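Local structure of pesticidial crystal protein CRY2AA (Bacillus thuringiensis serovar kurstaki, 1I5P) at residues Lys42-Val54 / Leu89-Leu101. The protein promotes colloid-osmotic lysis by binding to midgut epithelial cells of dipteran and lepidopteran larvae. Sequence-based numbering, arbitrary orientation.
Sequences KRTDHSLYVAPVV and LMQDILRETEQFL
Y49, A51 and V53 press in turn against one side of helix 89-101, in the N-terminal helical bundle of this delta-endotoxin. Segment 42-54 holds the end of helix 31-44, the turn after it and the start of helix 53-65. From L48 to V54 the chain runs beside helix 89-101, from F100 back toward L89.

A51 is the small central bump. Its CB fits between D92 and I93, 3.6 Å from I93 CG1. Beyond it, I93 CD1 lies 3.8 Å from V53 CG1 and also meets V54 CG1. V53 is forked: its other methyl, CG2, rests 3.8 Å from L89 CD1. The CG1 branch of I93 lies anti to the carbonyl carbon (chi1 -78°), and its extended end, CD1, reaches the two valines. I93 also touches P175 of helix 170-193.

At the other end, the Q99 side chain crosses the Y49 ring on its CD2-CE2 side. Q99 CG sits over one ring face, 4.1 Å from the centroid, in a CH-pi contact. The Q99 amide comes close to CE2 and CZ, its plane turned 41° from the ring. Y49 CB packs on F100 CB, and L48 O approaches the F100 ring obliquely. F100 also stacks on Y247 of helix 238-259.

Between these two patches, K42 and E96 reach toward each other from opposite directions. The K42 chain bends at chi2, and its NZ forms a salt bridge with E96. The same ammonium group donates to S47 OG and V50 O, so the end of helix 31-44 is joined to the turn that follows it and to helix 89-101. NZ meets E96 OE1 on the syn side at 2.9 Å, 16° out of the carboxylate plane.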
loop_
_atom_site.group_PDB
_atom_site.type_symbol
_atom_site.label_atom_id
_atom_site.label_comp_id
_atom_site.label_asym_id
_atom_site.label_seq_id
_atom_site.Cartn_x
_atom_site.Cartn_y
_atom_site.Cartn_z
ATOM N N LYS A 42 -6.894 15.284 7.074
ATOM C CA LYS A 42 -6.181 15.615 8.302
ATOM C C LYS A 42 -7.076 16.310 9.313
ATOM O O LYS A 42 -7.087 15.961 10.495
ATOM C CB LYS A 42 -4.985 16.515 7.995
ATOM C CG LYS A 42 -4.150 16.864 9.217
ATOM C CD LYS A 42 -3.638 15.604 9.893
ATOM C CE LYS A 42 -2.472 15.890 10.815
ATOM N NZ LYS A 42 -1.977 14.625 11.405
ATOM N N ARG A 43 -7.831 17.288 8.834
ATOM C CA ARG A 43 -8.718 18.075 9.676
ATOM C C ARG A 43 -9.887 17.333 10.304
ATOM O O ARG A 43 -10.182 17.517 11.483
ATOM C CB ARG A 43 -9.265 19.258 8.867
ATOM C CG ARG A 43 -10.201 20.183 9.643
ATOM C CD ARG A 43 -10.741 21.309 8.762
ATOM N NE ARG A 43 -11.786 20.881 7.829
ATOM C CZ ARG A 43 -13.068 20.717 8.153
ATOM N NH1 ARG A 43 -13.479 20.943 9.395
ATOM N NH2 ARG A 43 -13.949 20.352 7.230
ATOM N N THR A 44 -10.549 16.490 9.520
ATOM C CA THR A 44 -11.738 15.781 9.984
ATOM C C THR A 44 -11.627 14.287 10.254
ATOM O O THR A 44 -12.466 13.724 10.957
ATOM C CB THR A 44 -12.873 15.937 8.965
ATOM O OG1 THR A 44 -12.579 15.124 7.822
ATOM C CG2 THR A 44 -13.002 17.391 8.515
ATOM N N ASP A 45 -10.622 13.629 9.694
ATOM C CA ASP A 45 -10.529 12.196 9.891
ATOM C C ASP A 45 -9.467 11.710 10.844
ATOM O O ASP A 45 -8.680 12.485 11.391
ATOM C CB ASP A 45 -10.366 11.496 8.545
ATOM C CG ASP A 45 -11.593 11.639 7.668
ATOM O OD1 ASP A 45 -12.713 11.612 8.213
ATOM O OD2 ASP A 45 -11.437 11.772 6.439
ATOM N N HIS A 46 -9.478 10.401 11.053
ATOM C CA HIS A 46 -8.527 9.776 11.932
ATOM C C HIS A 46 -7.198 9.651 11.215
ATOM O O HIS A 46 -6.961 8.689 10.488
ATOM C CB HIS A 46 -9.022 8.392 12.361
ATOM C CG HIS A 46 -8.049 7.645 13.217
ATOM N ND1 HIS A 46 -7.489 8.185 14.355
ATOM C CD2 HIS A 46 -7.524 6.401 13.094
ATOM C CE1 HIS A 46 -6.659 7.310 14.894
ATOM N NE2 HIS A 46 -6.662 6.219 14.148
ATOM N N SER A 47 -6.346 10.653 11.388
ATOM C CA SER A 47 -5.022 10.609 10.801
ATOM C C SER A 47 -4.273 9.898 11.911
ATOM O O SER A 47 -4.753 9.844 13.037
ATOM C CB SER A 47 -4.462 12.019 10.605
ATOM O OG SER A 47 -4.224 12.653 11.854
ATOM N N LEU A 48 -3.120 9.326 11.634
ATOM C CA LEU A 48 -2.412 8.654 12.723
ATOM C C LEU A 48 -1.311 9.597 13.153
ATOM O O LEU A 48 -0.213 9.161 13.457
ATOM C CB LEU A 48 -1.804 7.344 12.228
ATOM C CG LEU A 48 -2.733 6.147 12.072
ATOM C CD1 LEU A 48 -3.843 6.445 11.062
ATOM C CD2 LEU A 48 -1.890 4.960 11.642
ATOM N N TYR A 49 -1.632 10.888 13.173
ATOM C CA TYR A 49 -0.668 11.940 13.483
ATOM C C TYR A 49 0.206 12.025 12.239
ATOM O O TYR A 49 1.297 12.589 12.246
ATOM C CB TYR A 49 0.167 11.604 14.727
ATOM C CG TYR A 49 -0.499 12.049 16.011
ATOM C CD1 TYR A 49 -1.324 11.187 16.729
ATOM C CD2 TYR A 49 -0.370 13.363 16.458
ATOM C CE1 TYR A 49 -2.012 11.624 17.860
ATOM C CE2 TYR A 49 -1.057 13.810 17.585
ATOM C CZ TYR A 49 -1.876 12.943 18.278
ATOM O OH TYR A 49 -2.574 13.404 19.374
ATOM N N VAL A 50 -0.306 11.438 11.161
ATOM C CA VAL A 50 0.387 11.446 9.881
ATOM C C VAL A 50 0.208 12.826 9.261
ATOM O O VAL A 50 -0.899 13.355 9.213
ATOM C CB VAL A 50 -0.198 10.389 8.901
ATOM C CG1 VAL A 50 0.426 10.558 7.511
ATOM C CG2 VAL A 50 0.065 8.989 9.423
ATOM N N ALA A 51 1.310 13.410 8.807
ATOM C CA ALA A 51 1.277 14.721 8.171
ATOM C C ALA A 51 0.715 14.520 6.769
ATOM O O ALA A 51 1.266 13.753 5.981
ATOM C CB ALA A 51 2.683 15.297 8.098
ATOM N N PRO A 52 -0.398 15.195 6.445
ATOM C CA PRO A 52 -1.034 15.084 5.129
ATOM C C PRO A 52 -0.111 15.280 3.927
ATOM O O PRO A 52 -0.354 14.705 2.866
ATOM C CB PRO A 52 -2.131 16.145 5.186
ATOM C CG PRO A 52 -1.589 17.146 6.184
ATOM C CD PRO A 52 -1.081 16.218 7.251
ATOM N N VAL A 53 0.934 16.089 4.077
ATOM C CA VAL A 53 1.854 16.313 2.970
ATOM C C VAL A 53 2.456 15.004 2.440
ATOM O O VAL A 53 2.777 14.898 1.252
ATOM C CB VAL A 53 3.008 17.262 3.380
ATOM C CG1 VAL A 53 3.914 16.582 4.397
ATOM C CG2 VAL A 53 3.796 17.678 2.152
ATOM N N VAL A 54 2.609 14.006 3.307
ATOM C CA VAL A 54 3.196 12.742 2.860
ATOM C C VAL A 54 2.307 12.124 1.787
ATOM O O VAL A 54 2.800 11.532 0.823
ATOM C CB VAL A 54 3.391 11.735 4.035
ATOM C CG1 VAL A 54 4.202 12.390 5.150
ATOM C CG2 VAL A 54 2.046 11.250 4.558
ATOM N N LEU A 89 6.399 22.178 7.131
ATOM C CA LEU A 89 5.819 20.850 6.914
ATOM C C LEU A 89 6.790 19.745 7.333
ATOM O O LEU A 89 6.375 18.700 7.848
ATOM C CB LEU A 89 5.400 20.670 5.446
ATOM C CG LEU A 89 4.282 21.599 4.952
ATOM C CD1 LEU A 89 3.894 21.231 3.529
ATOM C CD2 LEU A 89 3.066 21.498 5.870
ATOM N N MET A 90 8.080 19.971 7.112
ATOM C CA MET A 90 9.078 18.991 7.510
ATOM C C MET A 90 9.180 19.019 9.035
ATOM O O MET A 90 9.297 17.976 9.677
ATOM C CB MET A 90 10.432 19.322 6.884
ATOM C CG MET A 90 10.512 19.024 5.400
ATOM S SD MET A 90 10.326 17.260 5.061
ATOM C CE MET A 90 12.056 16.735 5.032
ATOM N N GLN A 91 9.125 20.214 9.616
ATOM C CA GLN A 91 9.211 20.326 11.064
ATOM C C GLN A 91 8.023 19.617 11.699
ATOM O O GLN A 91 8.163 18.972 12.728
ATOM C CB GLN A 91 9.234 21.793 11.510
ATOM C CG GLN A 91 10.436 22.584 11.014
ATOM C CD GLN A 91 10.451 24.009 11.536
ATOM O OE1 GLN A 91 9.423 24.539 11.960
ATOM N NE2 GLN A 91 11.619 24.644 11.496
ATOM N N ASP A 92 6.853 19.735 11.079
ATOM C CA ASP A 92 5.652 19.101 11.607
ATOM C C ASP A 92 5.715 17.579 11.498
ATOM O O ASP A 92 5.210 16.864 12.361
ATOM C CB ASP A 92 4.416 19.621 10.877
ATOM C CG ASP A 92 3.163 18.870 11.263
ATOM O OD1 ASP A 92 2.644 19.107 12.380
ATOM O OD2 ASP A 92 2.700 18.033 10.454
ATOM N N ILE A 93 6.321 17.085 10.425
ATOM C CA ILE A 93 6.457 15.645 10.241
ATOM C C ILE A 93 7.250 15.091 11.421
ATOM O O ILE A 93 6.866 14.090 12.023
ATOM C CB ILE A 93 7.202 15.319 8.931
ATOM C CG1 ILE A 93 6.245 15.485 7.743
ATOM C CG2 ILE A 93 7.776 13.903 8.986
ATOM C CD1 ILE A 93 6.904 15.301 6.381
ATOM N N LEU A 94 8.357 15.755 11.746
ATOM C CA LEU A 94 9.199 15.338 12.861
ATOM C C LEU A 94 8.443 15.394 14.171
ATOM O O LEU A 94 8.495 14.461 14.971
ATOM C CB LEU A 94 10.433 16.233 12.980
ATOM C CG LEU A 94 11.190 16.052 14.306
ATOM C CD1 LEU A 94 11.824 14.658 14.376
ATOM C CD2 LEU A 94 12.249 17.129 14.436
ATOM N N ARG A 95 7.739 16.495 14.401
ATOM C CA ARG A 95 7.010 16.634 15.646
ATOM C C ARG A 95 5.828 15.694 15.789
ATOM O O ARG A 95 5.555 15.207 16.886
ATOM C CB ARG A 95 6.602 18.091 15.831
ATOM C CG ARG A 95 7.834 19.001 15.924
ATOM C CD ARG A 95 8.962 18.289 16.690
ATOM N NE ARG A 95 10.098 19.138 17.034
ATOM C CZ ARG A 95 10.244 19.758 18.202
ATOM N NH1 ARG A 95 9.325 19.628 19.146
ATOM N NH2 ARG A 95 11.323 20.492 18.436
ATOM N N GLU A 96 5.123 15.423 14.698
ATOM C CA GLU A 96 4.002 14.498 14.799
ATOM C C GLU A 96 4.538 13.076 14.930
ATOM O O GLU A 96 3.876 12.209 15.491
ATOM C CB GLU A 96 3.080 14.615 13.586
ATOM C CG GLU A 96 2.388 15.967 13.488
ATOM C CD GLU A 96 1.055 15.897 12.770
ATOM O OE1 GLU A 96 0.129 15.260 13.306
ATOM O OE2 GLU A 96 0.933 16.482 11.671
ATOM N N THR A 97 5.736 12.838 14.402
ATOM C CA THR A 97 6.349 11.523 14.505
ATOM C C THR A 97 6.769 11.333 15.961
ATOM O O THR A 97 6.636 10.244 16.521
ATOM C CB THR A 97 7.589 11.406 13.595
ATOM O OG1 THR A 97 7.196 11.606 12.231
ATOM C CG2 THR A 97 8.231 10.030 13.735
ATOM N N GLU A 98 7.274 12.405 16.571
ATOM C CA GLU A 98 7.687 12.358 17.969
ATOM C C GLU A 98 6.479 12.034 18.831
ATOM O O GLU A 98 6.561 11.229 19.756
ATOM C CB GLU A 98 8.276 13.705 18.416
ATOM C CG GLU A 98 9.715 13.933 17.988
ATOM C CD GLU A 98 10.328 15.199 18.577
ATOM O OE1 GLU A 98 11.572 15.297 18.593
ATOM O OE2 GLU A 98 9.581 16.101 19.017
ATOM N N GLN A 99 5.353 12.666 18.523
ATOM C CA GLN A 99 4.144 12.429 19.287
ATOM C C GLN A 99 3.625 11.010 19.077
ATOM O O GLN A 99 3.193 10.355 20.025
ATOM C CB GLN A 99 3.067 13.450 18.907
ATOM C CG GLN A 99 1.817 13.396 19.789
ATOM C CD GLN A 99 1.014 14.684 19.730
ATOM O OE1 GLN A 99 1.406 15.639 19.062
ATOM N NE2 GLN A 99 -0.114 14.717 20.434
ATOM N N PHE A 100 3.680 10.533 17.836
ATOM C CA PHE A 100 3.208 9.191 17.512
ATOM C C PHE A 100 4.029 8.098 18.192
ATOM O O PHE A 100 3.472 7.168 18.766
ATOM C CB PHE A 100 3.236 8.954 15.996
ATOM C CG PHE A 100 2.728 7.591 15.588
ATOM C CD1 PHE A 100 1.371 7.292 15.656
ATOM C CD2 PHE A 100 3.609 6.599 15.165
ATOM C CE1 PHE A 100 0.895 6.030 15.307
ATOM C CE2 PHE A 100 3.145 5.329 14.813
ATOM C CZ PHE A 100 1.781 5.044 14.886
ATOM N N LEU A 101 5.350 8.213 18.125
ATOM C CA LEU A 101 6.222 7.204 18.717
ATOM C C LEU A 101 6.506 7.420 20.200
ATOM O O LEU A 101 7.000 6.521 20.882
ATOM C CB LEU A 101 7.551 7.162 17.959
ATOM C CG LEU A 101 7.471 6.817 16.473
ATOM C CD1 LEU A 101 8.865 6.924 15.858
ATOM C CD2 LEU A 101 6.909 5.412 16.292
#